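Side-chain contacts in putative thiosugar synthase (Amycolatopsis orientalis, PDB 4N6F), which probably builds 2-thiosugars on a TIM barrel related to thiazole synthase, with sulphur supplied by a sulphur-carrier protein: residues Pro13-Gly18 against Gly188-Val193; Ala148-Leu153 against Ala159-Met164. One frame throughout, in Å; residues are numbered along the deposited sequence.

From the N terminus, Pro-13-Gly-18 forms the first arm of a small antiparallel hairpin, and the chain then enters the parallel strands of the TIM barrel. Contact 2 closes a short loop, bringing helix 147-156 back onto strand 161-164, the next element of the same beta-alpha-beta unit. Contact 1 closes a far longer one, some 170 residues, by setting the hairpin against the start of strand 191-194, so contact 2 is nested inside it. The two meet in the barrel wall, where strands 161-164 and 191-194 are neighbours: probable hydrogen bonds run from Val-192 N to Leu-161 O and from Val-163 N to Val-192 O.

Contact 1 (Pro13-Gly18 against Gly188-Val193); sequences PWLKIG and GIPVVV. With CA (calcium ion), chain E.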
ATOM      1  N   PRO A  13      13.401 -15.747  -2.968  1.00 36.86           N
ATOM      2  CA  PRO A  13      12.595 -16.463  -1.981  1.00 33.28           C
ATOM      3  C   PRO A  13      12.851 -15.881  -0.589  1.00 29.02           C
ATOM      4  O   PRO A  13      13.988 -15.578  -0.255  1.00 28.73           O
ATOM      5  CB  PRO A  13      13.087 -17.915  -2.083  1.00 34.46           C
ATOM      6  CG  PRO A  13      14.168 -17.937  -3.121  1.00 35.05           C
ATOM      7  CD  PRO A  13      14.572 -16.523  -3.403  1.00 35.86           C
ATOM      8  N   TRP A  14      11.792 -15.695   0.195  1.00 25.68           N
ATOM      9  CA  TRP A  14      11.907 -15.203   1.568  1.00 23.32           C
ATOM     10  C   TRP A  14      11.975 -16.370   2.551  1.00 23.30           C
ATOM     11  O   TRP A  14      12.239 -16.174   3.731  1.00 24.27           O
ATOM     12  CB  TRP A  14      10.743 -14.260   1.930  1.00 22.48           C
ATOM     13  CG  TRP A  14       9.361 -14.828   1.670  1.00 21.83           C
ATOM     14  CD1 TRP A  14       8.662 -14.777   0.499  1.00 21.68           C
ATOM     15  CD2 TRP A  14       8.536 -15.537   2.595  1.00 21.56           C
ATOM     16  NE1 TRP A  14       7.459 -15.419   0.633  1.00 21.78           N
ATOM     17  CE2 TRP A  14       7.351 -15.890   1.913  1.00 21.84           C
ATOM     18  CE3 TRP A  14       8.679 -15.907   3.937  1.00 22.63           C
ATOM     19  CZ2 TRP A  14       6.313 -16.587   2.527  1.00 21.59           C
ATOM     20  CZ3 TRP A  14       7.646 -16.601   4.550  1.00 22.56           C
ATOM     21  CH2 TRP A  14       6.478 -16.933   3.843  1.00 22.31           C
ATOM     22  N   LEU A  15      11.717 -17.576   2.058  1.00 23.00           N
ATOM     23  CA  LEU A  15      11.778 -18.778   2.862  1.00 23.32           C
ATOM     24  C   LEU A  15      12.066 -19.956   1.951  1.00 23.60           C
ATOM     25  O   LEU A  15      11.571 -20.023   0.814  1.00 22.62           O
ATOM     26  CB  LEU A  15      10.450 -19.006   3.594  1.00 23.61           C
ATOM     27  CG  LEU A  15      10.344 -20.235   4.503  1.00 24.12           C
ATOM     28  CD1 LEU A  15      11.336 -20.153   5.654  1.00 24.97           C
ATOM     29  CD2 LEU A  15       8.921 -20.367   5.026  1.00 24.12           C
ATOM     30  N   LYS A  16      12.873 -20.881   2.451  1.00 22.92           N
ATOM     31  CA  LYS A  16      13.154 -22.110   1.729  1.00 23.40           C
ATOM     32  C   LYS A  16      13.135 -23.275   2.709  1.00 22.61           C
ATOM     33  O   LYS A  16      13.744 -23.198   3.761  1.00 23.12           O
ATOM     34  CB  LYS A  16      14.514 -22.027   1.027  1.00 24.24           C
ATOM     35  CG  LYS A  16      14.718 -23.160   0.038  1.00 25.69           C
ATOM     36  CD  LYS A  16      15.997 -23.005  -0.771  1.00 27.16           C
ATOM     37  CE  LYS A  16      15.983 -23.981  -1.936  1.00 27.69           C
ATOM     38  NZ  LYS A  16      17.217 -24.780  -1.969  1.00 29.04           N
ATOM     39  N   ILE A  17      12.421 -24.345   2.387  1.00 22.78           N
ATOM     40  CA  ILE A  17      12.386 -25.524   3.266  1.00 22.37           C
ATOM     41  C   ILE A  17      12.678 -26.719   2.406  1.00 22.72           C
ATOM     42  O   ILE A  17      11.900 -27.038   1.512  1.00 23.39           O
ATOM     43  CB  ILE A  17      11.032 -25.698   3.978  1.00 22.64           C
ATOM     44  CG1 ILE A  17      10.728 -24.469   4.824  1.00 22.29           C
ATOM     45  CG2 ILE A  17      11.044 -26.956   4.845  1.00 22.19           C
ATOM     46  CD1 ILE A  17       9.304 -24.370   5.310  1.00 22.65           C
ATOM     47  N   GLY A  18      13.812 -27.369   2.656  1.00 23.41           N
ATOM     48  CA  GLY A  18      14.308 -28.392   1.744  1.00 23.69           C
ATOM     49  C   GLY A  18      14.483 -27.780   0.372  1.00 24.65           C
ATOM     50  O   GLY A  18      15.071 -26.690   0.240  1.00 24.05           O
ATOM     51  N   GLY A 188      15.083 -13.906  14.151  1.00 25.42           N
ATOM     52  CA  GLY A 188      15.873 -14.274  12.985  1.00 26.25           C
ATOM     53  C   GLY A 188      15.125 -15.056  11.922  1.00 27.00           C
ATOM     54  O   GLY A 188      15.667 -15.319  10.855  1.00 30.10           O
ATOM     55  N   ILE A 189      13.885 -15.441  12.187  1.00 26.08           N
ATOM     56  CA  ILE A 189      13.120 -16.166  11.172  1.00 25.23           C
ATOM     57  C   ILE A 189      12.115 -15.222  10.521  1.00 24.57           C
ATOM     58  O   ILE A 189      11.693 -14.247  11.138  1.00 24.43           O
ATOM     59  CB  ILE A 189      12.442 -17.426  11.732  1.00 24.99           C
ATOM     60  CG1 ILE A 189      11.619 -17.120  12.970  1.00 25.61           C
ATOM     61  CG2 ILE A 189      13.501 -18.473  12.064  1.00 25.93           C
ATOM     62  CD1 ILE A 189      10.730 -18.270  13.388  1.00 26.45           C
ATOM     63  N   PRO A 190      11.735 -15.504   9.269  1.00 23.51           N
ATOM     64  CA  PRO A 190      10.773 -14.640   8.605  1.00 23.43           C
ATOM     65  C   PRO A 190       9.437 -14.539   9.358  1.00 22.24           C
ATOM     66  O   PRO A 190       8.982 -15.523   9.945  1.00 20.85           O
ATOM     67  CB  PRO A 190      10.569 -15.321   7.249  1.00 23.59           C
ATOM     68  CG  PRO A 190      11.807 -16.103   7.025  1.00 24.11           C
ATOM     69  CD  PRO A 190      12.195 -16.587   8.386  1.00 24.07           C
ATOM     70  N   VAL A 191       8.848 -13.346   9.328  1.00 21.14           N
ATOM     71  CA  VAL A 191       7.566 -13.064   9.944  1.00 21.34           C
ATOM     72  C   VAL A 191       6.501 -12.833   8.863  1.00 21.59           C
ATOM     73  O   VAL A 191       6.711 -12.073   7.904  1.00 22.16           O
ATOM     74  CB  VAL A 191       7.660 -11.844  10.895  1.00 21.44           C
ATOM     75  CG1 VAL A 191       6.286 -11.357  11.331  1.00 21.77           C
ATOM     76  CG2 VAL A 191       8.485 -12.197  12.121  1.00 21.44           C
ATOM     77  N   VAL A 192       5.382 -13.538   9.019  1.00 21.24           N
ATOM     78  CA  VAL A 192       4.192 -13.390   8.192  1.00 20.59           C
ATOM     79  C   VAL A 192       3.144 -12.674   9.046  1.00 20.63           C
ATOM     80  O   VAL A 192       2.783 -13.153  10.129  1.00 20.02           O
ATOM     81  CB  VAL A 192       3.623 -14.767   7.746  1.00 20.05           C
ATOM     82  CG1 VAL A 192       2.340 -14.604   6.939  1.00 20.00           C
ATOM     83  CG2 VAL A 192       4.645 -15.564   6.940  1.00 19.86           C
ATOM     84  N   VAL A 193       2.667 -11.529   8.578  1.00 21.05           N
ATOM     85  CA  VAL A 193       1.598 -10.810   9.282  1.00 21.90           C
ATOM     86  C   VAL A 193       0.241 -11.403   8.881  1.00 22.90           C
ATOM     87  O   VAL A 193      -0.011 -11.673   7.703  1.00 21.63           O
ATOM     88  CB  VAL A 193       1.658  -9.287   9.020  1.00 22.31           C
ATOM     89  CG1 VAL A 193       0.451  -8.570   9.603  1.00 22.54           C
ATOM     90  CG2 VAL A 193       2.924  -8.715   9.639  1.00 22.78           C
TER
HETATM   91 CA    CA E 303      17.349 -17.415  10.840  1.00 44.02          CA
HETATM   92  O   HOH W   1      18.768 -19.158  11.003  1.00 37.13           O
HETATM   93  O   HOH W   2      17.038 -18.188  13.268  1.00 36.32           O
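Leu-15 and Pro-190 mark the nearest approach of the two backbones, their CA atoms 7.1 Å apart, and no hydrogen bond joins the segments, so the contact rests on apolar packing, carried mostly by Trp-14 and Pro-190. A chi1 of 53° places the CG of Trp-14 between its own N and carbonyl carbon, and the six-membered ring then reaches Pro-190 and Val-192. Pro-190 meets this ring at its edge, close to the ring plane, with CB 3.9 Å from Trp-14 CE3. The same pyrrolidine also lies against the backbone, its CG 3.3 Å from Trp-14 O; a compact, rigid ring suits a place between a carbonyl oxygen and an indole edge. The CG2 methyl of Val-192 approaches obliquely, 3.9 Å from Trp-14 CH2, the side chains at about a right angle. Leu-15 adds a looser touch, CD1 to Pro-190 CG at 4.3 Å, while its CB lies over one face of the indole, toward the rim. The polar edge of the tryptophan is held by a hydrogen bond from NE1 to Ser-24 O. In 188-193, Gly-188 O binds a calcium ion (2.7 Å) that also holds two waters; glycine, lacking a side chain, does not crowd the metal. Trp-14 and Leu-15 both face Phe-22 in a classic beta bulge of hairpin 15-17/20-22. The hairpin precedes the first barrel strand and packs at the N-terminal end of the parallel strands, opposite the usual active-site face, probably helping to close the barrel bottom; Ala-213 of strand 213-216 also touches the indole, and helix 177-186 packs on Val-191.

Contact 2 (Ala148-Leu153 against Ala159-Met164); sequences ATARAL and AALRVM
Leu-161 packs against Ala-150 and Leu-153 in a buried helix-on-strand contact, part of the beta-alpha-beta unit made by strand 138-143, helix 147-156 and strand 161-164, where an outer helix of the barrel lies on its wall. The two forks of the leucine serve different helix residues. CD1 presses on Ala-150, 3.5 Å from its CB, which is tighter than usual van der Waals contact; alanine's small methyl lets the helix come this near the strand. CD2 instead reaches Leu-153, 3.7 Å from its CD1, where the two side chains run at about a right angle. Leu-161 has a chi1 of -111°, away from the staggered values; this torsion and the short methyl contact may reflect crowding or the modelling of the side chain, so strain is doubtful. Leu-153 CD1 reaches it from a staggered chi1 of -71°, CG anti to the carbonyl carbon. Being three residues apart, Ala-150 and Leu-153 fall on the same side of the helix. Around them, Ile-143 of strand 138-143 touches both leucines, Ile-187 lies on Ala-150, and Ala-129 of helix 122-134 meets Leu-153. The next strand residue, Arg-162, turns from the helix into the sugar-phosphate pocket, where it touches the bound fructose 6-phosphate and forms salt bridges with Glu-194 and Asp-112. No polar group joins helix to strand here: methyl against methyl, the contact depends on fit and on exclusion of water, while on this strand the charge of Arg-162 lies on the pocket side.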
ATOM      1  N   ALA A 148       8.947 -13.039  24.056  1.00 30.80           N
ATOM      2  CA  ALA A 148       9.404 -14.279  24.680  1.00 29.88           C
ATOM      3  C   ALA A 148       8.884 -15.504  23.921  1.00 28.29           C
ATOM      4  O   ALA A 148       9.617 -16.462  23.690  1.00 29.46           O
ATOM      5  CB  ALA A 148       8.984 -14.334  26.146  1.00 29.95           C
ATOM      6  N   THR A 149       7.616 -15.466  23.533  1.00 27.90           N
ATOM      7  CA  THR A 149       7.031 -16.536  22.731  1.00 27.74           C
ATOM      8  C   THR A 149       7.786 -16.687  21.406  1.00 25.91           C
ATOM      9  O   THR A 149       8.156 -17.797  21.011  1.00 24.68           O
ATOM     10  CB  THR A 149       5.540 -16.259  22.437  1.00 29.51           C
ATOM     11  OG1 THR A 149       4.841 -16.025  23.669  1.00 30.41           O
ATOM     12  CG2 THR A 149       4.896 -17.438  21.701  1.00 30.18           C
ATOM     13  N   ALA A 150       8.019 -15.565  20.732  1.00 25.43           N
ATOM     14  CA  ALA A 150       8.675 -15.582  19.434  1.00 25.69           C
ATOM     15  C   ALA A 150      10.080 -16.175  19.543  1.00 27.48           C
ATOM     16  O   ALA A 150      10.492 -16.993  18.710  1.00 27.53           O
ATOM     17  CB  ALA A 150       8.723 -14.178  18.853  1.00 25.97           C
ATOM     18  N   ARG A 151      10.806 -15.781  20.584  1.00 27.85           N
ATOM     19  CA  ARG A 151      12.143 -16.306  20.825  1.00 29.29           C
ATOM     20  C   ARG A 151      12.172 -17.802  21.131  1.00 27.65           C
ATOM     21  O   ARG A 151      13.067 -18.519  20.671  1.00 28.25           O
ATOM     22  CB  ARG A 151      12.829 -15.529  21.952  1.00 31.52           C
ATOM     23  CG  ARG A 151      13.160 -14.100  21.575  1.00 33.83           C
ATOM     24  CD  ARG A 151      13.907 -13.398  22.701  1.00 37.67           C
ATOM     25  NE  ARG A 151      14.436 -12.102  22.279  1.00 39.64           N
ATOM     26  CZ  ARG A 151      14.839 -11.142  23.109  1.00 46.20           C
ATOM     27  NH1 ARG A 151      14.761 -11.303  24.429  1.00 49.39           N
ATOM     28  NH2 ARG A 151      15.296  -9.998  22.623  1.00 46.01           N
ATOM     29  N   ALA A 152      11.222 -18.279  21.922  1.00 26.48           N
ATOM     30  CA  ALA A 152      11.137 -19.710  22.184  1.00 25.12           C
ATOM     31  C   ALA A 152      10.863 -20.455  20.873  1.00 25.05           C
ATOM     32  O   ALA A 152      11.396 -21.542  20.642  1.00 26.83           O
ATOM     33  CB  ALA A 152      10.041 -19.993  23.202  1.00 26.45           C
ATOM     34  N   LEU A 153      10.038 -19.866  20.007  1.00 24.00           N
ATOM     35  CA  LEU A 153       9.705 -20.511  18.731  1.00 24.45           C
ATOM     36  C   LEU A 153      10.880 -20.521  17.765  1.00 23.52           C
ATOM     37  O   LEU A 153      11.101 -21.508  17.063  1.00 22.93           O
ATOM     38  CB  LEU A 153       8.447 -19.895  18.101  1.00 23.67           C
ATOM     39  CG  LEU A 153       7.175 -20.254  18.875  1.00 24.28           C
ATOM     40  CD1 LEU A 153       5.990 -19.457  18.362  1.00 24.71           C
ATOM     41  CD2 LEU A 153       6.871 -21.749  18.850  1.00 24.65           C
ATOM     42  N   ALA A 159      10.220 -22.540  11.160  1.00 22.66           N
ATOM     43  CA  ALA A 159      10.662 -22.027   9.864  1.00 22.62           C
ATOM     44  C   ALA A 159      10.335 -20.543   9.704  1.00 22.48           C
ATOM     45  O   ALA A 159      11.133 -19.772   9.181  1.00 23.48           O
ATOM     46  CB  ALA A 159      10.023 -22.829   8.737  1.00 23.41           C
ATOM     47  N   ALA A 160       9.147 -20.160  10.150  1.00 21.72           N
ATOM     48  CA  ALA A 160       8.656 -18.795  10.036  1.00 21.24           C
ATOM     49  C   ALA A 160       7.595 -18.599  11.110  1.00 22.02           C
ATOM     50  O   ALA A 160       7.069 -19.574  11.653  1.00 22.39           O
ATOM     51  CB  ALA A 160       8.058 -18.552   8.661  1.00 21.19           C
ATOM     52  N   LEU A 161       7.306 -17.340  11.417  1.00 22.73           N
ATOM     53  CA  LEU A 161       6.352 -16.969  12.454  1.00 24.67           C
ATOM     54  C   LEU A 161       5.211 -16.204  11.849  1.00 23.77           C
ATOM     55  O   LEU A 161       5.428 -15.199  11.189  1.00 24.68           O
ATOM     56  CB  LEU A 161       7.008 -16.026  13.463  1.00 27.10           C
ATOM     57  CG  LEU A 161       7.272 -16.510  14.869  1.00 30.11           C
ATOM     58  CD1 LEU A 161       7.712 -15.323  15.710  1.00 29.67           C
ATOM     59  CD2 LEU A 161       6.021 -17.152  15.463  1.00 31.99           C
ATOM     60  N   ARG A 162       3.997 -16.658  12.087  1.00 23.40           N
ATOM     61  CA  ARG A 162       2.825 -15.873  11.742  1.00 23.46           C
ATOM     62  C   ARG A 162       2.440 -15.098  12.997  1.00 23.98           C
ATOM     63  O   ARG A 162       2.345 -15.675  14.091  1.00 23.26           O
ATOM     64  CB  ARG A 162       1.693 -16.774  11.246  1.00 23.00           C
ATOM     65  CG  ARG A 162       2.041 -17.549   9.974  1.00 23.42           C
ATOM     66  CD  ARG A 162       1.383 -18.928   9.922  1.00 23.47           C
ATOM     67  NE  ARG A 162      -0.059 -18.822  10.119  1.00 24.17           N
ATOM     68  CZ  ARG A 162      -0.808 -19.645  10.860  1.00 24.15           C
ATOM     69  NH1 ARG A 162      -2.109 -19.404  10.977  1.00 24.66           N
ATOM     70  NH2 ARG A 162      -0.286 -20.687  11.491  1.00 24.06           N
ATOM     71  N   VAL A 163       2.249 -13.789  12.840  1.00 24.30           N
ATOM     72  CA  VAL A 163       2.029 -12.885  13.971  1.00 25.24           C
ATOM     73  C   VAL A 163       0.719 -12.116  13.766  1.00 24.78           C
ATOM     74  O   VAL A 163       0.474 -11.578  12.693  1.00 23.90           O
ATOM     75  CB  VAL A 163       3.225 -11.908  14.115  1.00 26.39           C
ATOM     76  CG1 VAL A 163       2.964 -10.872  15.189  1.00 26.90           C
ATOM     77  CG2 VAL A 163       4.495 -12.684  14.445  1.00 26.23           C
ATOM     78  N   MET A 164      -0.125 -12.079  14.796  1.00 25.26           N
ATOM     79  CA  MET A 164      -1.471 -11.529  14.664  1.00 25.42           C
ATOM     80  C   MET A 164      -1.431 -10.019  14.601  1.00 24.92           C
ATOM     81  O   MET A 164      -0.858  -9.378  15.471  1.00 25.13           O
ATOM     82  CB  MET A 164      -2.373 -11.979  15.809  1.00 27.87           C
ATOM     83  CG  MET A 164      -3.747 -11.313  15.818  1.00 30.14           C
ATOM     84  SD  MET A 164      -4.960 -12.140  16.873  1.00 31.04           S
ATOM     85  CE  MET A 164      -5.826 -13.128  15.669  1.00 30.14           C
TER